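Local coordinates for protein TagI restriction endonuclease (Thermocrispum agreste, PDB 6GHS) that probably recognises DNA carrying modified cytosines, such as 5-methylcytosine, through its SRA domain and cuts it with its HNH nuclease domain, at residues R256-L268 against L292-P306. Sequence-based numbering, arbitrary orientation.
Sequences RFDNGALYITDDL and LDHIRYHRSQLPNIP. With NA (sodium ion), chain C.
The rings of F257 and H298 lie in an offset stack, centroids 4.0 Å apart and planes only 10° from parallel, with F257 CZ over the centre of the imidazole. At its edge the histidine works in two directions: NE2 donates to F257 O over 2.8 Å, nearly in the ring plane, while on the other side ND1 meets a water also bonded to I264 N and I295 O. A flat group with a nitrogen on each flank suits this buried place between F257 O and the water, and chi1 of 175°, setting CG anti to the backbone N, carries it to F257, in the last turn of helix 251-258. P306 CG rests over one face of the Y263 ring, 3.9 Å from the centroid; a broad aromatic face and a compact proline ring suit such a CH-pi contact. L302 CD1 and R299 CG also touch this ring. Helix 292-299 and the loop after it thus pack against helix 251-258 and strand 263-264 of the zinc-bearing HNH (ββα-metal) nuclease domain. Bent at chi3 (-63°), R299 turns its guanidinium edge to I264 O, gripped by NE (3.1 Å) and NH2, and NH2 also meets D266 OD1 at 3.1 Å from above the carboxylate plane. A methionine in its place would probably leave I264 O without these two donors and D266 leaning on its weak bond to R296 NE. Branched I295 adds an apolar contact, its CD1 3.7 Å from I264 CG2 and also against L268 CD2.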
# COMPACT_ATOMS: atom_id res chain seq x y z
N ARG A 256 10.71 4.63 -7.18
CA ARG A 256 12.10 4.99 -7.48
C ARG A 256 12.64 5.95 -6.42
O ARG A 256 13.71 5.73 -5.85
CB ARG A 256 12.22 5.65 -8.86
CG ARG A 256 11.76 4.79 -10.01
CD ARG A 256 12.34 5.27 -11.32
NE ARG A 256 11.67 4.61 -12.44
CZ ARG A 256 10.99 5.21 -13.42
NH1 ARG A 256 10.87 6.55 -13.49
NH2 ARG A 256 10.43 4.48 -14.38
N PHE A 257 11.87 6.99 -6.16
CA PHE A 257 12.23 8.04 -5.20
C PHE A 257 12.49 7.53 -3.77
O PHE A 257 13.39 8.02 -3.09
CB PHE A 257 11.14 9.11 -5.22
CG PHE A 257 11.47 10.33 -4.44
CD1 PHE A 257 12.15 11.38 -5.03
CD2 PHE A 257 11.09 10.43 -3.11
CE1 PHE A 257 12.46 12.52 -4.29
CE2 PHE A 257 11.39 11.56 -2.37
CZ PHE A 257 12.07 12.61 -2.96
N ASP A 258 11.70 6.55 -3.32
CA ASP A 258 11.83 5.98 -1.95
C ASP A 258 12.90 4.87 -1.85
O ASP A 258 13.22 4.44 -0.74
CB ASP A 258 10.48 5.41 -1.45
CG ASP A 258 9.45 6.49 -1.11
OD1 ASP A 258 9.60 7.64 -1.52
OD2 ASP A 258 8.46 6.20 -0.41
N ASN A 259 13.43 4.37 -2.97
CA ASN A 259 14.43 3.29 -2.97
C ASN A 259 15.68 3.58 -3.80
O ASN A 259 16.08 2.75 -4.63
CB ASN A 259 13.77 2.01 -3.46
CG ASN A 259 12.60 1.64 -2.62
OD1 ASN A 259 12.76 1.15 -1.51
ND2 ASN A 259 11.40 1.91 -3.12
N GLY A 260 16.27 4.76 -3.57
CA GLY A 260 17.57 5.15 -4.13
C GLY A 260 17.76 5.19 -5.64
O GLY A 260 18.87 4.93 -6.11
N ALA A 261 16.71 5.51 -6.40
CA ALA A 261 16.81 5.60 -7.88
C ALA A 261 16.66 7.04 -8.46
O ALA A 261 16.82 7.26 -9.68
CB ALA A 261 15.80 4.65 -8.52
N LEU A 262 16.35 8.00 -7.59
CA LEU A 262 16.24 9.40 -7.93
C LEU A 262 16.78 10.22 -6.76
O LEU A 262 16.64 9.84 -5.60
CB LEU A 262 14.78 9.77 -8.13
CG LEU A 262 14.04 9.08 -9.27
CD1 LEU A 262 12.53 9.24 -9.13
CD2 LEU A 262 14.55 9.59 -10.62
N TYR A 263 17.46 11.33 -7.07
CA TYR A 263 17.63 12.40 -6.11
C TYR A 263 17.44 13.70 -6.84
O TYR A 263 17.42 13.74 -8.08
CB TYR A 263 18.98 12.36 -5.38
CG TYR A 263 20.24 12.59 -6.21
CD1 TYR A 263 20.95 11.51 -6.73
CD2 TYR A 263 20.72 13.88 -6.45
CE1 TYR A 263 22.09 11.70 -7.48
CE2 TYR A 263 21.86 14.08 -7.21
CZ TYR A 263 22.55 12.98 -7.73
OH TYR A 263 23.70 13.14 -8.49
N ILE A 264 17.30 14.75 -6.04
CA ILE A 264 17.12 16.11 -6.53
C ILE A 264 18.33 16.92 -6.06
O ILE A 264 18.77 16.77 -4.93
CB ILE A 264 15.80 16.72 -6.02
CG1 ILE A 264 14.60 15.90 -6.53
CG2 ILE A 264 15.65 18.15 -6.50
CD1 ILE A 264 13.36 16.03 -5.67
N THR A 265 18.86 17.75 -6.97
CA THR A 265 19.96 18.68 -6.69
C THR A 265 19.48 19.92 -5.96
O THR A 265 18.28 20.17 -5.87
CB THR A 265 20.64 19.18 -7.98
OG1 THR A 265 19.65 19.69 -8.87
CG2 THR A 265 21.41 18.06 -8.66
N ASP A 266 20.42 20.69 -5.44
CA ASP A 266 20.13 21.99 -4.83
C ASP A 266 19.47 22.94 -5.84
O ASP A 266 18.61 23.75 -5.47
CB ASP A 266 21.40 22.64 -4.26
CG ASP A 266 21.84 22.03 -2.94
OD1 ASP A 266 20.98 21.59 -2.14
OD2 ASP A 266 23.07 22.04 -2.70
N ASP A 267 19.85 22.83 -7.12
CA ASP A 267 19.23 23.66 -8.14
C ASP A 267 18.00 22.98 -8.78
O ASP A 267 17.64 23.32 -9.91
CB ASP A 267 20.27 24.16 -9.17
CG ASP A 267 20.87 23.06 -10.04
OD1 ASP A 267 20.41 22.90 -11.18
OD2 ASP A 267 21.81 22.38 -9.60
N LEU A 268 17.36 22.06 -8.06
CA LEU A 268 16.10 21.39 -8.45
C LEU A 268 16.07 20.65 -9.80
O LEU A 268 15.08 20.70 -10.53
CB LEU A 268 14.91 22.35 -8.33
CG LEU A 268 14.58 22.88 -6.92
CD1 LEU A 268 13.25 23.62 -6.95
CD2 LEU A 268 14.53 21.78 -5.88
N LEU A 292 14.65 23.18 0.88
CA LEU A 292 15.84 22.47 0.38
C LEU A 292 16.58 21.64 1.41
O LEU A 292 17.33 20.75 1.03
CB LEU A 292 16.84 23.42 -0.27
CG LEU A 292 16.57 23.81 -1.72
CD1 LEU A 292 15.58 24.97 -1.81
CD2 LEU A 292 17.88 24.16 -2.42
N ASP A 293 16.41 21.92 2.70
CA ASP A 293 17.01 21.07 3.75
C ASP A 293 16.53 19.62 3.65
O ASP A 293 17.32 18.68 3.78
CB ASP A 293 16.72 21.61 5.16
CG ASP A 293 17.48 22.88 5.47
OD1 ASP A 293 18.70 22.94 5.18
OD2 ASP A 293 16.86 23.83 6.00
N HIS A 294 15.22 19.46 3.41
CA HIS A 294 14.62 18.13 3.24
C HIS A 294 15.17 17.44 2.00
O HIS A 294 15.48 16.27 2.05
CB HIS A 294 13.10 18.20 3.16
CG HIS A 294 12.46 18.91 4.30
ND1 HIS A 294 12.82 18.69 5.62
CD2 HIS A 294 11.46 19.82 4.33
CE1 HIS A 294 12.07 19.44 6.41
NE2 HIS A 294 11.24 20.14 5.65
N ILE A 295 15.33 18.18 0.90
CA ILE A 295 15.96 17.63 -0.29
C ILE A 295 17.36 17.11 0.02
O ILE A 295 17.68 15.97 -0.30
CB ILE A 295 16.01 18.64 -1.46
CG1 ILE A 295 14.57 18.85 -1.98
CG2 ILE A 295 16.96 18.18 -2.56
CD1 ILE A 295 14.46 19.53 -3.33
N ARG A 296 18.17 17.94 0.66
CA ARG A 296 19.52 17.53 1.08
C ARG A 296 19.51 16.27 1.93
O ARG A 296 20.37 15.42 1.75
CB ARG A 296 20.22 18.64 1.86
CG ARG A 296 21.01 19.61 0.99
CD ARG A 296 21.35 20.88 1.75
NE ARG A 296 21.54 21.98 0.81
CZ ARG A 296 21.09 23.22 0.97
NH1 ARG A 296 20.40 23.59 2.06
NH2 ARG A 296 21.33 24.11 0.02
N TYR A 297 18.55 16.17 2.85
CA TYR A 297 18.42 14.99 3.74
C TYR A 297 18.16 13.71 2.96
O TYR A 297 18.80 12.69 3.19
CB TYR A 297 17.30 15.19 4.78
CG TYR A 297 17.30 14.14 5.87
CD1 TYR A 297 16.76 12.87 5.63
CD2 TYR A 297 17.84 14.40 7.13
CE1 TYR A 297 16.76 11.88 6.61
CE2 TYR A 297 17.85 13.42 8.13
CZ TYR A 297 17.30 12.16 7.86
OH TYR A 297 17.30 11.17 8.83
N HIS A 298 17.21 13.78 2.04
CA HIS A 298 16.87 12.65 1.18
C HIS A 298 18.05 12.21 0.34
O HIS A 298 18.30 11.02 0.22
CB HIS A 298 15.70 13.02 0.26
CG HIS A 298 15.36 11.96 -0.75
ND1 HIS A 298 15.87 11.96 -2.02
CD2 HIS A 298 14.55 10.88 -0.66
CE1 HIS A 298 15.39 10.93 -2.69
NE2 HIS A 298 14.58 10.26 -1.88
N ARG A 299 18.74 13.17 -0.27
CA ARG A 299 19.96 12.91 -1.03
C ARG A 299 21.00 12.16 -0.18
O ARG A 299 21.71 11.27 -0.65
CB ARG A 299 20.55 14.24 -1.54
CG ARG A 299 21.40 14.11 -2.78
CD ARG A 299 22.21 15.37 -3.02
NE ARG A 299 21.34 16.53 -3.27
CZ ARG A 299 21.51 17.76 -2.77
NH1 ARG A 299 22.51 18.06 -1.94
NH2 ARG A 299 20.63 18.70 -3.09
N SER A 300 21.05 12.52 1.10
CA SER A 300 22.00 11.95 2.05
C SER A 300 21.65 10.56 2.57
O SER A 300 22.37 10.05 3.42
CB SER A 300 22.21 12.94 3.21
OG SER A 300 22.99 14.05 2.79
N GLN A 301 20.57 9.95 2.09
CA GLN A 301 20.26 8.53 2.36
C GLN A 301 20.87 7.57 1.35
O GLN A 301 20.76 6.35 1.52
CB GLN A 301 18.75 8.27 2.35
CG GLN A 301 17.90 9.05 3.34
CD GLN A 301 16.43 8.71 3.17
OE1 GLN A 301 15.85 8.94 2.10
NE2 GLN A 301 15.82 8.11 4.21
N LEU A 302 21.49 8.09 0.29
CA LEU A 302 22.11 7.24 -0.72
C LEU A 302 23.43 6.65 -0.20
O LEU A 302 23.97 7.16 0.77
CB LEU A 302 22.36 8.05 -2.00
CG LEU A 302 21.10 8.53 -2.70
CD1 LEU A 302 21.45 9.60 -3.71
CD2 LEU A 302 20.37 7.38 -3.37
N PRO A 303 23.95 5.59 -0.85
CA PRO A 303 25.19 4.97 -0.38
C PRO A 303 26.41 5.90 -0.40
O PRO A 303 27.08 6.05 0.63
CB PRO A 303 25.38 3.79 -1.33
CG PRO A 303 24.03 3.52 -1.89
CD PRO A 303 23.40 4.87 -2.01
N ASN A 304 26.70 6.51 -1.56
CA ASN A 304 27.69 7.59 -1.64
C ASN A 304 26.90 8.86 -1.81
O ASN A 304 26.12 8.99 -2.77
CB ASN A 304 28.64 7.41 -2.83
CG ASN A 304 29.32 6.06 -2.84
OD1 ASN A 304 28.66 5.01 -2.82
ND2 ASN A 304 30.65 6.07 -2.89
N ILE A 305 27.08 9.80 -0.89
CA ILE A 305 26.43 11.10 -1.01
C ILE A 305 27.05 11.80 -2.23
O ILE A 305 28.29 11.80 -2.38
CB ILE A 305 26.59 11.97 0.25
CG1 ILE A 305 25.95 11.27 1.46
CG2 ILE A 305 25.97 13.36 0.02
CD1 ILE A 305 26.16 11.99 2.79
N PRO A 306 26.21 12.35 -3.11
CA PRO A 306 26.74 13.08 -4.25
C PRO A 306 27.60 14.26 -3.83
O PRO A 306 27.15 15.13 -3.07
CB PRO A 306 25.48 13.56 -4.98
CG PRO A 306 24.47 12.53 -4.66
CD PRO A 306 24.76 12.14 -3.24
NA NA C . 7.20 8.07 1.00
O HOH W 1 7.98 9.50 -0.23
O HOH W 2 17.21 14.29 -3.02
O HOH W 3 5.70 6.47 0.74
O HOH W 4 4.52 9.13 1.32